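Long-range contacts in tetraacyldisaccharide 4'-kinase (Aquifex aeolicus, PDB 4EHW), which is the P-loop kinase of lipid A biosynthesis that transfers the gamma-phosphate of ATP to the 4'-position of its tetraacyldisaccharide 1-phosphate substrate: residues Ser87-Leu92 / Glu130-Glu135; Arg229-Phe234 / Ile276-Pro281; Leu157-Leu162 / Glu193-Phe198; Pro39-Gly44 / Pro134-Leu139. All coordinates share one frame; numbering follows the deposited sequence.

Contact 1 of 4, residues Ser87-Leu92 / Glu130-Glu135; sequences SEYGNL and EKLSPE
Y89 meets L132 because its CG stands anti to the carbonyl carbon (chi1 -57°), so that the phenol reaches across to the C-terminal part of helix 121-132. E88 also carries CG beside its backbone N, and from there its extended chain runs out to K131. OH of Y89 donates a hydrogen bond of 2.7 Å to O of L132; this oxygen lies at the edge of the tyrosine ring, in its plane, whereas the hydroxyl stands 48° out of the carbonyl plane. CE1 of Y89 passes 4.0 Å from CB of L132, and OH comes within 3.4 Å of CA of P134. Replacing Y89 by an alanine removes the phenol, which would probably leave O of L132 without its hydroxyl donor and a gap beside P134. CD2 of L132 abuts CG of E88 at 3.6 Å, the two side chains crossing at about a right angle. NZ of K131, on a chain bent at chi2 and chi4, forms a salt bridge of 3.2 Å with OE2 of E88, approaching from above the carboxylate plane. The motif is a beta hairpin, strands 84-88 and 91-92 joined by a type I' turn from E88 to N91, docked on that helix. Chemically, the phenol supplies a donor where helix carbonyls run short of amide partners, L132 provides the apolar middle, and the out-of-plane ion pair on exposed K131 probably adds less.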
loop_
_atom_site.group_PDB
_atom_site.type_symbol
_atom_site.label_atom_id
_atom_site.label_comp_id
_atom_site.label_asym_id
_atom_site.label_seq_id
_atom_site.Cartn_x
_atom_site.Cartn_y
_atom_site.Cartn_z
ATOM N N SER A 87 -1.287 -11.341 -10.999
ATOM C CA SER A 87 -2.226 -10.796 -11.965
ATOM C C SER A 87 -1.485 -10.416 -13.229
ATOM O O SER A 87 -0.408 -9.809 -13.159
ATOM C CB SER A 87 -2.893 -9.543 -11.382
ATOM O OG SER A 87 -3.710 -8.901 -12.342
ATOM N N GLU A 88 -2.062 -10.746 -14.382
ATOM C CA GLU A 88 -1.457 -10.372 -15.667
ATOM C C GLU A 88 -2.286 -9.283 -16.331
ATOM O O GLU A 88 -3.339 -9.562 -16.924
ATOM C CB GLU A 88 -1.332 -11.591 -16.584
ATOM C CG GLU A 88 -0.433 -12.696 -16.034
ATOM C CD GLU A 88 -0.518 -13.994 -16.833
ATOM O OE1 GLU A 88 -1.203 -14.032 -17.888
ATOM O OE2 GLU A 88 0.108 -14.982 -16.390
ATOM N N TYR A 89 -1.820 -8.040 -16.217
ATOM C CA TYR A 89 -2.611 -6.891 -16.672
ATOM C C TYR A 89 -4.098 -6.983 -16.346
ATOM O O TYR A 89 -4.948 -6.726 -17.204
ATOM C CB TYR A 89 -2.386 -6.635 -18.167
ATOM C CG TYR A 89 -0.913 -6.425 -18.457
ATOM C CD1 TYR A 89 -0.162 -7.390 -19.119
ATOM C CD2 TYR A 89 -0.260 -5.286 -18.012
ATOM C CE1 TYR A 89 1.196 -7.205 -19.365
ATOM C CE2 TYR A 89 1.104 -5.098 -18.240
ATOM C CZ TYR A 89 1.817 -6.054 -18.920
ATOM O OH TYR A 89 3.157 -5.860 -19.136
ATOM N N GLY A 90 -4.400 -7.381 -15.107
ATOM C CA GLY A 90 -5.763 -7.374 -14.594
ATOM C C GLY A 90 -6.394 -8.749 -14.631
ATOM O O GLY A 90 -7.476 -8.978 -14.072
ATOM N N ASN A 91 -5.730 -9.683 -15.298
ATOM C CA ASN A 91 -6.222 -11.057 -15.315
ATOM C C ASN A 91 -5.659 -11.767 -14.069
ATOM O O ASN A 91 -4.477 -12.146 -14.026
ATOM C CB ASN A 91 -5.788 -11.779 -16.601
ATOM C CG ASN A 91 -6.244 -13.244 -16.651
ATOM O OD1 ASN A 91 -7.194 -13.661 -15.957
ATOM N ND2 ASN A 91 -5.568 -14.029 -17.487
ATOM N N LEU A 92 -6.506 -11.943 -13.058
ATOM C CA LEU A 92 -6.123 -12.629 -11.813
ATOM C C LEU A 92 -5.798 -14.098 -12.009
ATOM O O LEU A 92 -6.600 -14.854 -12.574
ATOM C CB LEU A 92 -7.223 -12.476 -10.754
ATOM C CG LEU A 92 -7.375 -11.026 -10.247
ATOM C CD1 LEU A 92 -8.838 -10.693 -9.894
ATOM C CD2 LEU A 92 -6.454 -10.808 -9.061
ATOM N N GLU A 130 10.115 -11.656 -18.589
ATOM C CA GLU A 130 9.998 -12.856 -19.394
ATOM C C GLU A 130 8.580 -12.956 -19.936
ATOM O O GLU A 130 8.368 -13.109 -21.130
ATOM C CB GLU A 130 10.267 -14.068 -18.504
ATOM C CG GLU A 130 10.859 -15.285 -19.185
ATOM C CD GLU A 130 11.294 -16.334 -18.168
ATOM O OE1 GLU A 130 12.503 -16.404 -17.843
ATOM O OE2 GLU A 130 10.421 -17.085 -17.680
ATOM N N LYS A 131 7.606 -12.835 -19.045
ATOM C CA LYS A 131 6.249 -13.248 -19.353
ATOM C C LYS A 131 5.341 -12.092 -19.737
ATOM O O LYS A 131 4.358 -12.277 -20.463
ATOM C CB LYS A 131 5.679 -13.963 -18.125
ATOM C CG LYS A 131 4.458 -14.820 -18.360
ATOM C CD LYS A 131 4.522 -16.049 -17.453
ATOM C CE LYS A 131 3.156 -16.682 -17.276
ATOM N NZ LYS A 131 2.253 -16.290 -18.397
ATOM N N LEU A 132 5.662 -10.898 -19.251
ATOM C CA LEU A 132 4.736 -9.776 -19.379
ATOM C C LEU A 132 5.340 -8.561 -20.076
ATOM O O LEU A 132 4.607 -7.674 -20.511
ATOM C CB LEU A 132 4.205 -9.379 -18.000
ATOM C CG LEU A 132 3.685 -10.468 -17.066
ATOM C CD1 LEU A 132 3.486 -9.913 -15.644
ATOM C CD2 LEU A 132 2.389 -11.051 -17.610
ATOM N N SER A 133 6.667 -8.495 -20.149
ATOM C CA SER A 133 7.345 -7.342 -20.765
ATOM C C SER A 133 6.766 -5.986 -20.331
ATOM O O SER A 133 6.377 -5.176 -21.172
ATOM C CB SER A 133 7.329 -7.436 -22.300
ATOM O OG SER A 133 7.976 -8.615 -22.735
ATOM N N PRO A 134 6.684 -5.737 -19.017
ATOM C CA PRO A 134 6.214 -4.412 -18.587
ATOM C C PRO A 134 7.236 -3.320 -18.908
ATOM O O PRO A 134 8.427 -3.609 -19.047
ATOM C CB PRO A 134 6.073 -4.561 -17.073
ATOM C CG PRO A 134 6.961 -5.722 -16.715
ATOM C CD PRO A 134 6.966 -6.638 -17.883
ATOM N N GLU A 135 6.775 -2.082 -19.028
ATOM C CA GLU A 135 7.670 -0.973 -19.338
ATOM C C GLU A 135 8.182 -0.311 -18.066
ATOM O O GLU A 135 9.211 0.364 -18.090
ATOM C CB GLU A 135 6.947 0.053 -20.207
ATOM C CG GLU A 135 6.504 -0.496 -21.543
ATOM C CD GLU A 135 5.654 0.488 -22.302
ATOM O OE1 GLU A 135 4.468 0.618 -21.950
ATOM O OE2 GLU A 135 6.174 1.151 -23.226
#

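Contact 2 of 4, residues Arg229-Phe234 / Ile276-Pro281; sequences REVIAF and IYLTTP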
loop_
_atom_site.group_PDB
_atom_site.type_symbol
_atom_site.label_atom_id
_atom_site.label_comp_id
_atom_site.label_asym_id
_atom_site.label_seq_id
_atom_site.Cartn_x
_atom_site.Cartn_y
_atom_site.Cartn_z
ATOM N N ARG A 229 -30.216 3.880 7.324
ATOM C CA ARG A 229 -29.892 2.481 7.594
ATOM C C ARG A 229 -28.828 2.447 8.697
ATOM O O ARG A 229 -28.049 3.398 8.837
ATOM C CB ARG A 229 -29.356 1.786 6.333
ATOM C CG ARG A 229 -30.289 1.800 5.128
ATOM C CD ARG A 229 -31.497 0.925 5.383
ATOM N NE ARG A 229 -31.108 -0.351 5.979
ATOM C CZ ARG A 229 -30.994 -1.498 5.310
ATOM N NH1 ARG A 229 -31.256 -1.538 4.011
ATOM N NH2 ARG A 229 -30.626 -2.611 5.939
ATOM N N GLU A 230 -28.822 1.387 9.505
ATOM C CA GLU A 230 -27.697 1.132 10.399
ATOM C C GLU A 230 -27.028 -0.150 9.951
ATOM O O GLU A 230 -27.685 -1.050 9.416
ATOM C CB GLU A 230 -28.127 1.030 11.852
ATOM C CG GLU A 230 -29.418 0.272 12.077
ATOM C CD GLU A 230 -30.182 0.822 13.266
ATOM O OE1 GLU A 230 -30.771 1.919 13.138
ATOM O OE2 GLU A 230 -30.178 0.167 14.328
ATOM N N VAL A 231 -25.724 -0.248 10.166
ATOM C CA VAL A 231 -24.991 -1.380 9.632
ATOM C C VAL A 231 -24.363 -2.211 10.731
ATOM O O VAL A 231 -24.194 -1.747 11.858
ATOM C CB VAL A 231 -23.874 -0.911 8.709
ATOM C CG1 VAL A 231 -24.397 0.153 7.764
ATOM C CG2 VAL A 231 -22.725 -0.354 9.544
ATOM N N ILE A 232 -24.023 -3.448 10.389
ATOM C CA ILE A 232 -23.189 -4.276 11.244
ATOM C C ILE A 232 -21.772 -4.115 10.710
ATOM O O ILE A 232 -21.541 -4.218 9.509
ATOM C CB ILE A 232 -23.605 -5.751 11.163
ATOM C CG1 ILE A 232 -25.049 -5.912 11.655
ATOM C CG2 ILE A 232 -22.659 -6.623 11.973
ATOM C CD1 ILE A 232 -25.624 -7.295 11.405
ATOM N N ALA A 233 -20.816 -3.850 11.583
ATOM C CA ALA A 233 -19.457 -3.622 11.114
ATOM C C ALA A 233 -18.517 -4.641 11.723
ATOM O O ALA A 233 -18.692 -5.070 12.866
ATOM C CB ALA A 233 -19.003 -2.210 11.445
ATOM N N PHE A 234 -17.511 -5.037 10.965
ATOM C CA PHE A 234 -16.586 -6.030 11.472
ATOM C C PHE A 234 -15.250 -5.936 10.765
ATOM O O PHE A 234 -15.149 -5.369 9.677
ATOM C CB PHE A 234 -17.174 -7.440 11.283
ATOM C CG PHE A 234 -17.366 -7.845 9.845
ATOM C CD1 PHE A 234 -16.311 -8.340 9.099
ATOM C CD2 PHE A 234 -18.615 -7.773 9.252
ATOM C CE1 PHE A 234 -16.488 -8.744 7.780
ATOM C CE2 PHE A 234 -18.808 -8.173 7.941
ATOM C CZ PHE A 234 -17.740 -8.659 7.192
ATOM N N ILE A 276 -26.951 -4.749 6.344
ATOM C CA ILE A 276 -25.859 -4.133 5.616
ATOM C C ILE A 276 -24.594 -4.271 6.430
ATOM O O ILE A 276 -24.547 -3.847 7.585
ATOM C CB ILE A 276 -26.172 -2.648 5.330
ATOM C CG1 ILE A 276 -27.325 -2.544 4.321
ATOM C CG2 ILE A 276 -24.946 -1.927 4.802
ATOM C CD1 ILE A 276 -27.858 -1.112 4.104
ATOM N N TYR A 277 -23.571 -4.875 5.831
ATOM C CA TYR A 277 -22.282 -5.045 6.497
ATOM C C TYR A 277 -21.209 -4.083 5.956
ATOM O O TYR A 277 -21.092 -3.905 4.739
ATOM C CB TYR A 277 -21.799 -6.486 6.324
ATOM C CG TYR A 277 -22.612 -7.481 7.109
ATOM C CD1 TYR A 277 -22.299 -7.773 8.429
ATOM C CD2 TYR A 277 -23.691 -8.138 6.533
ATOM C CE1 TYR A 277 -23.049 -8.688 9.167
ATOM C CE2 TYR A 277 -24.440 -9.060 7.258
ATOM C CZ TYR A 277 -24.118 -9.323 8.579
ATOM O OH TYR A 277 -24.856 -10.242 9.298
ATOM N N LEU A 278 -20.436 -3.481 6.866
ATOM C CA LEU A 278 -19.243 -2.718 6.520
ATOM C C LEU A 278 -18.014 -3.395 7.105
ATOM O O LEU A 278 -18.019 -3.784 8.273
ATOM C CB LEU A 278 -19.335 -1.274 7.036
ATOM C CG LEU A 278 -19.555 -0.246 5.931
ATOM C CD1 LEU A 278 -20.834 -0.600 5.202
ATOM C CD2 LEU A 278 -19.625 1.171 6.464
ATOM N N THR A 279 -16.974 -3.551 6.287
ATOM C CA THR A 279 -15.698 -4.092 6.747
ATOM C C THR A 279 -14.544 -3.399 6.017
ATOM O O THR A 279 -14.761 -2.371 5.357
ATOM C CB THR A 279 -15.614 -5.609 6.550
ATOM O OG1 THR A 279 -14.391 -6.093 7.121
ATOM C CG2 THR A 279 -15.664 -5.970 5.050
ATOM N N THR A 280 -13.325 -3.937 6.116
ATOM C CA THR A 280 -12.185 -3.292 5.441
ATOM C C THR A 280 -11.888 -3.937 4.090
ATOM O O THR A 280 -12.141 -5.127 3.901
ATOM C CB THR A 280 -10.870 -3.341 6.264
ATOM O OG1 THR A 280 -10.330 -4.669 6.221
ATOM C CG2 THR A 280 -11.102 -2.907 7.717
ATOM N N PRO A 281 -11.308 -3.155 3.169
ATOM C CA PRO A 281 -10.908 -3.657 1.852
ATOM C C PRO A 281 -10.181 -5.001 1.943
ATOM O O PRO A 281 -10.449 -5.879 1.113
ATOM C CB PRO A 281 -9.969 -2.565 1.337
ATOM C CG PRO A 281 -10.500 -1.296 1.981
ATOM C CD PRO A 281 -10.980 -1.722 3.347
HETATM O O HOH W 1 -28.657 -3.276 8.155
#
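The F234 ring has T279 over one face and Y277 at its edge: CB of T279 makes a CH-pi contact 3.8 Å from the ring centroid, offset toward the rim, and CD1 of Y277 comes within 3.5 Å of CE2 of F234. The two aromatic planes meet obliquely at 62°. At the other end, the guanidinium of R229 lies flat against I276, whose CD1 sits over its centre, 3.4 Å from CZ; bends at chi2 and chi3 fold the arginine back for this. NH2 of R229 also bonds to O of G274. F234 holds its ring above the neighbouring strand because CG lies between the backbone N and the carbonyl carbon (chi1 64°). Strands 231-235 and 276-279 are parallel neighbours in the sheet of the C-terminal alpha/beta lobe, flanked by strands 254-259 and 293-302, and both keep one face for I232 and Y277, the other for A233 and L278. On the first face CG2 of I232 lies 3.5 Å from CE1 of Y277, side by side and pointing the same way; OH of Y277 is bonded to N of E272. On the second, L247 of helix 242-249 covers A233 and L278. Backbone bonds alternate from I232 N to I276 O, L278 N to I232 O and F234 N to L278 O. OG1 of T279 adds a side-chain bond of 2.8 Å to O of F234, from above the carbonyl plane. A water joins E230 O to I276 N, and T280 takes the N-cap position of helix 281-284.

Contact 3 of 4, residues Leu157-Leu162 / Glu193-Phe198; sequences LKKKDL and EPFEFF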
loop_
_atom_site.group_PDB
_atom_site.type_symbol
_atom_site.label_atom_id
_atom_site.label_comp_id
_atom_site.label_asym_id
_atom_site.label_seq_id
_atom_site.Cartn_x
_atom_site.Cartn_y
_atom_site.Cartn_z
ATOM N N LEU A 157 5.950 10.295 3.953
ATOM C CA LEU A 157 6.127 10.796 5.310
ATOM C C LEU A 157 4.844 11.410 5.829
ATOM O O LEU A 157 4.254 12.282 5.179
ATOM C CB LEU A 157 7.199 11.871 5.323
ATOM C CG LEU A 157 8.640 11.402 5.438
ATOM C CD1 LEU A 157 8.993 10.635 4.187
ATOM C CD2 LEU A 157 9.546 12.601 5.612
ATOM N N LYS A 158 4.418 10.962 7.005
ATOM C CA LYS A 158 3.291 11.580 7.702
ATOM C C LYS A 158 3.831 12.355 8.889
ATOM O O LYS A 158 4.924 12.059 9.382
ATOM C CB LYS A 158 2.326 10.516 8.206
ATOM C CG LYS A 158 2.986 9.557 9.175
ATOM C CD LYS A 158 2.008 8.533 9.711
ATOM C CE LYS A 158 2.760 7.296 10.158
ATOM N NZ LYS A 158 1.864 6.378 10.893
ATOM N N LYS A 159 3.054 13.327 9.356
ATOM C CA LYS A 159 3.457 14.190 10.458
ATOM C C LYS A 159 3.993 13.394 11.651
ATOM O O LYS A 159 5.032 13.736 12.219
ATOM C CB LYS A 159 2.285 15.096 10.865
ATOM C CG LYS A 159 2.588 16.132 11.952
ATOM C CD LYS A 159 1.632 17.322 11.841
ATOM C CE LYS A 159 1.557 18.129 13.135
ATOM N NZ LYS A 159 1.041 19.514 12.901
ATOM N N LYS A 160 3.292 12.326 12.015
ATOM C CA LYS A 160 3.703 11.493 13.139
ATOM C C LYS A 160 5.180 11.069 13.066
ATOM O O LYS A 160 5.929 11.211 14.035
ATOM C CB LYS A 160 2.791 10.268 13.234
ATOM C CG LYS A 160 3.123 9.330 14.373
ATOM C CD LYS A 160 1.902 8.529 14.789
ATOM C CE LYS A 160 2.147 7.799 16.101
ATOM N NZ LYS A 160 2.758 6.464 15.868
ATOM N N ASP A 161 5.591 10.561 11.908
ATOM C CA ASP A 161 6.969 10.110 11.692
ATOM C C ASP A 161 8.047 11.028 12.285
ATOM O O ASP A 161 9.068 10.560 12.815
ATOM C CB ASP A 161 7.227 9.972 10.193
ATOM C CG ASP A 161 6.429 8.840 9.562
ATOM O OD1 ASP A 161 6.190 7.816 10.246
ATOM O OD2 ASP A 161 6.045 8.972 8.376
ATOM N N LEU A 162 7.828 12.335 12.170
ATOM C CA LEU A 162 8.837 13.319 12.556
ATOM C C LEU A 162 9.026 13.374 14.066
ATOM O O LEU A 162 10.114 13.677 14.559
ATOM C CB LEU A 162 8.461 14.705 12.024
ATOM C CG LEU A 162 8.277 14.765 10.510
ATOM C CD1 LEU A 162 7.712 16.111 10.074
ATOM C CD2 LEU A 162 9.594 14.480 9.807
ATOM N N GLU A 193 -4.059 15.315 9.630
ATOM C CA GLU A 193 -2.921 15.924 10.332
ATOM C C GLU A 193 -1.999 16.644 9.356
ATOM O O GLU A 193 -0.862 16.214 9.154
ATOM C CB GLU A 193 -2.098 14.863 11.093
ATOM C CG GLU A 193 -2.537 14.569 12.522
ATOM C CD GLU A 193 -1.571 13.636 13.248
ATOM O OE1 GLU A 193 -0.432 13.439 12.768
ATOM O OE2 GLU A 193 -1.951 13.093 14.304
ATOM N N PRO A 194 -2.480 17.741 8.744
ATOM C CA PRO A 194 -1.673 18.445 7.739
ATOM C C PRO A 194 -0.372 18.994 8.310
ATOM O O PRO A 194 -0.307 19.335 9.492
ATOM C CB PRO A 194 -2.572 19.623 7.321
ATOM C CG PRO A 194 -3.459 19.861 8.519
ATOM C CD PRO A 194 -3.735 18.455 9.036
ATOM N N PHE A 195 0.645 19.073 7.459
ATOM C CA PHE A 195 1.922 19.660 7.828
ATOM C C PHE A 195 2.701 19.997 6.563
ATOM O O PHE A 195 2.386 19.503 5.472
ATOM C CB PHE A 195 2.730 18.693 8.693
ATOM C CG PHE A 195 3.173 17.460 7.959
ATOM C CD1 PHE A 195 4.470 17.345 7.483
ATOM C CD2 PHE A 195 2.287 16.427 7.722
ATOM C CE1 PHE A 195 4.881 16.211 6.789
ATOM C CE2 PHE A 195 2.689 15.283 7.030
ATOM C CZ PHE A 195 3.990 15.179 6.564
ATOM N N GLU A 196 3.711 20.844 6.724
ATOM C CA GLU A 196 4.596 21.239 5.645
ATOM C C GLU A 196 5.976 20.658 5.936
ATOM O O GLU A 196 6.257 20.278 7.079
ATOM C CB GLU A 196 4.666 22.766 5.584
ATOM C CG GLU A 196 3.335 23.415 5.244
ATOM C CD GLU A 196 3.011 23.315 3.767
ATOM O OE1 GLU A 196 3.759 22.621 3.040
ATOM O OE2 GLU A 196 2.018 23.937 3.333
ATOM N N PHE A 197 6.835 20.584 4.917
ATOM C CA PHE A 197 8.184 20.042 5.096
ATOM C C PHE A 197 9.014 20.623 3.942
ATOM O O PHE A 197 8.561 20.636 2.789
ATOM C CB PHE A 197 8.113 18.512 5.177
ATOM C CG PHE A 197 9.372 17.859 5.699
ATOM C CD1 PHE A 197 9.703 17.942 7.041
ATOM C CD2 PHE A 197 10.214 17.140 4.852
ATOM C CE1 PHE A 197 10.857 17.334 7.532
ATOM C CE2 PHE A 197 11.380 16.528 5.339
ATOM C CZ PHE A 197 11.695 16.622 6.677
ATOM N N PHE A 198 10.212 21.127 4.242
ATOM C CA PHE A 198 11.068 21.680 3.190
ATOM C C PHE A 198 12.502 21.173 3.173
ATOM O O PHE A 198 13.272 21.421 4.105
ATOM C CB PHE A 198 11.317 23.189 3.234
ATOM C CG PHE A 198 12.062 23.714 2.024
ATOM C CD1 PHE A 198 11.375 24.055 0.865
ATOM C CD2 PHE A 198 13.445 23.862 2.042
ATOM C CE1 PHE A 198 12.050 24.539 -0.255
ATOM C CE2 PHE A 198 14.130 24.347 0.920
ATOM C CZ PHE A 198 13.431 24.686 -0.227
HETATM O O HOH W 2 0.408 13.536 8.624
#
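L157 turns its carbonyl O to the edge of the F195 ring, in the ring plane and 3.2 Å from CZ, while its CD2 touches CE2 of F197. K158 points the other way: its backbone N donates a hydrogen bond of 2.9 Å to OD2 of D161, which braces the turn leaving the strand. Both residues also reach the predicted ATP-binding loop, NZ of K158 bonding to O of G50 and OD1 of D161 to OG of S47. K159 makes the largest share of the contact on this segment. Its CA lies over one face of F195, offset toward the rim, and its CB comes 3.4 Å from CD2 of the ring. With CG anti to the backbone N (chi1 -176°), the lysine chain runs past F195 in the opposite sense, bringing CD within 3.6 Å of CB of F195. A water bridges N of K159 and O of E193. Strand 152-158 belongs to the parallel sheet of the P-loop kinase core, between strands 40-45 and 184-188; residues 193-198 lie in the irregular connection after strand 184-188, folded over the short, weakly bonded helix 159-162. F195 can press inward because its CG takes the crowded position between the backbone N and the carbonyl carbon (chi1 67°). A serine in place of F195 would remove the ring and is likely to open a gap against the backbone of K159, setting the stem of that lysine free to turn. L162 completes the apolar patch, its CD2 lying 3.9 Å from CE1 of F197, while L185 and I179 also touch F197.

Contact 4 of 4, residues Pro39-Gly44 / Pro134-Leu139; sequences PVISVG and PEVFIL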
loop_
_atom_site.group_PDB
_atom_site.type_symbol
_atom_site.label_atom_id
_atom_site.label_comp_id
_atom_site.label_asym_id
_atom_site.label_seq_id
_atom_site.Cartn_x
_atom_site.Cartn_y
_atom_site.Cartn_z
ATOM N N PRO A 39 12.850 0.831 -16.188
ATOM C CA PRO A 39 12.849 1.730 -15.036
ATOM C C PRO A 39 12.120 1.132 -13.836
ATOM O O PRO A 39 11.096 0.461 -13.990
ATOM C CB PRO A 39 12.094 2.970 -15.552
ATOM C CG PRO A 39 12.186 2.886 -17.046
ATOM C CD PRO A 39 12.163 1.415 -17.355
ATOM N N VAL A 40 12.665 1.393 -12.653
ATOM C CA VAL A 40 12.043 1.013 -11.398
ATOM C C VAL A 40 11.731 2.239 -10.524
ATOM O O VAL A 40 12.598 3.105 -10.301
ATOM C CB VAL A 40 12.926 0.021 -10.616
ATOM C CG1 VAL A 40 12.337 -0.230 -9.201
ATOM C CG2 VAL A 40 13.047 -1.292 -11.385
ATOM N N ILE A 41 10.486 2.317 -10.053
ATOM C CA ILE A 41 10.065 3.352 -9.111
ATOM C C ILE A 41 9.782 2.682 -7.780
ATOM O O ILE A 41 8.913 1.818 -7.709
ATOM C CB ILE A 41 8.717 4.013 -9.530
ATOM C CG1 ILE A 41 8.763 4.559 -10.954
ATOM C CG2 ILE A 41 8.335 5.154 -8.569
ATOM C CD1 ILE A 41 7.378 4.973 -11.441
ATOM N N SER A 42 10.473 3.090 -6.719
ATOM C CA SER A 42 10.198 2.545 -5.395
ATOM C C SER A 42 9.293 3.477 -4.594
ATOM O O SER A 42 9.507 4.690 -4.570
ATOM C CB SER A 42 11.492 2.293 -4.608
ATOM O OG SER A 42 11.176 1.860 -3.279
ATOM N N VAL A 43 8.279 2.901 -3.953
ATOM C CA VAL A 43 7.461 3.620 -2.989
ATOM C C VAL A 43 7.667 3.017 -1.613
ATOM O O VAL A 43 7.563 1.797 -1.437
ATOM C CB VAL A 43 5.968 3.506 -3.291
ATOM C CG1 VAL A 43 5.159 4.028 -2.093
ATOM C CG2 VAL A 43 5.619 4.277 -4.546
ATOM N N GLY A 44 7.936 3.859 -0.623
ATOM C CA GLY A 44 8.269 3.332 0.685
ATOM C C GLY A 44 8.026 4.320 1.791
ATOM O O GLY A 44 7.559 5.442 1.554
ATOM N N PRO A 134 6.684 -5.737 -19.017
ATOM C CA PRO A 134 6.214 -4.412 -18.587
ATOM C C PRO A 134 7.236 -3.320 -18.908
ATOM O O PRO A 134 8.427 -3.609 -19.047
ATOM C CB PRO A 134 6.073 -4.561 -17.073
ATOM C CG PRO A 134 6.961 -5.722 -16.715
ATOM C CD PRO A 134 6.966 -6.638 -17.883
ATOM N N GLU A 135 6.775 -2.082 -19.028
ATOM C CA GLU A 135 7.670 -0.973 -19.338
ATOM C C GLU A 135 8.182 -0.311 -18.066
ATOM O O GLU A 135 9.211 0.364 -18.090
ATOM C CB GLU A 135 6.947 0.053 -20.207
ATOM C CG GLU A 135 6.504 -0.496 -21.543
ATOM C CD GLU A 135 5.654 0.488 -22.302
ATOM O OE1 GLU A 135 4.468 0.618 -21.950
ATOM O OE2 GLU A 135 6.174 1.151 -23.226
ATOM N N VAL A 136 7.464 -0.500 -16.959
ATOM C CA VAL A 136 7.893 0.076 -15.683
ATOM C C VAL A 136 7.472 -0.775 -14.495
ATOM O O VAL A 136 6.360 -1.299 -14.473
ATOM C CB VAL A 136 7.367 1.526 -15.482
ATOM C CG1 VAL A 136 5.851 1.572 -15.555
ATOM C CG2 VAL A 136 7.841 2.105 -14.131
ATOM N N PHE A 137 8.369 -0.907 -13.513
ATOM C CA PHE A 137 8.040 -1.573 -12.250
ATOM C C PHE A 137 7.782 -0.564 -11.145
ATOM O O PHE A 137 8.473 0.462 -11.042
ATOM C CB PHE A 137 9.193 -2.481 -11.797
ATOM C CG PHE A 137 9.359 -3.706 -12.634
ATOM C CD1 PHE A 137 8.423 -4.726 -12.573
ATOM C CD2 PHE A 137 10.449 -3.847 -13.485
ATOM C CE1 PHE A 137 8.557 -5.871 -13.354
ATOM C CE2 PHE A 137 10.595 -4.997 -14.268
ATOM C CZ PHE A 137 9.641 -6.009 -14.204
ATOM N N ILE A 138 6.796 -0.863 -10.307
ATOM C CA ILE A 138 6.599 -0.109 -9.074
ATOM C C ILE A 138 6.966 -1.021 -7.913
ATOM O O ILE A 138 6.300 -2.024 -7.677
ATOM C CB ILE A 138 5.158 0.339 -8.895
ATOM C CG1 ILE A 138 4.786 1.339 -9.985
ATOM C CG2 ILE A 138 4.965 0.968 -7.523
ATOM C CD1 ILE A 138 3.336 1.650 -10.021
ATOM N N LEU A 139 8.035 -0.674 -7.201
ATOM C CA LEU A 139 8.505 -1.466 -6.076
ATOM C C LEU A 139 7.740 -1.105 -4.799
ATOM O O LEU A 139 8.018 -0.089 -4.161
ATOM C CB LEU A 139 10.000 -1.264 -5.894
ATOM C CG LEU A 139 10.710 -2.108 -4.838
ATOM C CD1 LEU A 139 10.578 -3.587 -5.172
ATOM C CD2 LEU A 139 12.188 -1.670 -4.757
#
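I41 and L139 lie at the tight middle of a parallel strand pair in the P-loop core, where strand 40-45 leads into the ATP-binding loop predicted at S47-T54. Four backbone bonds alternate between the strands, from F137 N to P39 O, I41 N to F137 O, L139 N to I41 O and V43 N to L139 O. The bond from I41 N to F137 O is nearly straight (175° at the hydrogen), and that from L139 N to I41 O, at 2.7 Å, is the shortest. V40, F137 and L139 share one face of the pair; CG1 of V40, anti to its N (chi1 173°), lies 4.2 Å from CB of L139, and A128 and L129 of helix 121-132 cover F137. I41 turns to the other face, where its CD1 lies 4.0 Å from CG2 of V136. Both strands are buried between neighbours, 152-158 beside 40-45 and 69-73 beside 136-139. By contrast P39 and E135, ahead of the strands, are partly exposed, and the E135 side chain points away from the pair, OE1 accepting a bond from N of R68. P39 brings CD of its ring 3.2 Å from O of E135.

How the contacts relate
Contacts 1, 3 and 4 belong to the P-loop kinase core, whereas contact 2 lies in the C-terminal lobe, its centre 31 to 35 Å from theirs. Contacts 1 and 4, centres 14 Å apart, share P134 and E135, where helix 121-132 passes into strand 136-139; the hairpin of contact 1 is tied to the central strands. Contact 3 follows along the chain, on strand 152-158, the neighbour of strand 40-45, nearest atoms about 6 Å from contact 4. Contact 2 closes last. Strands 203-214 and 293-302 run between the lobes, and the side chain of T280 lies about 11 Å from that of T54 in the predicted ATP site, consistent with the second lobe bordering it.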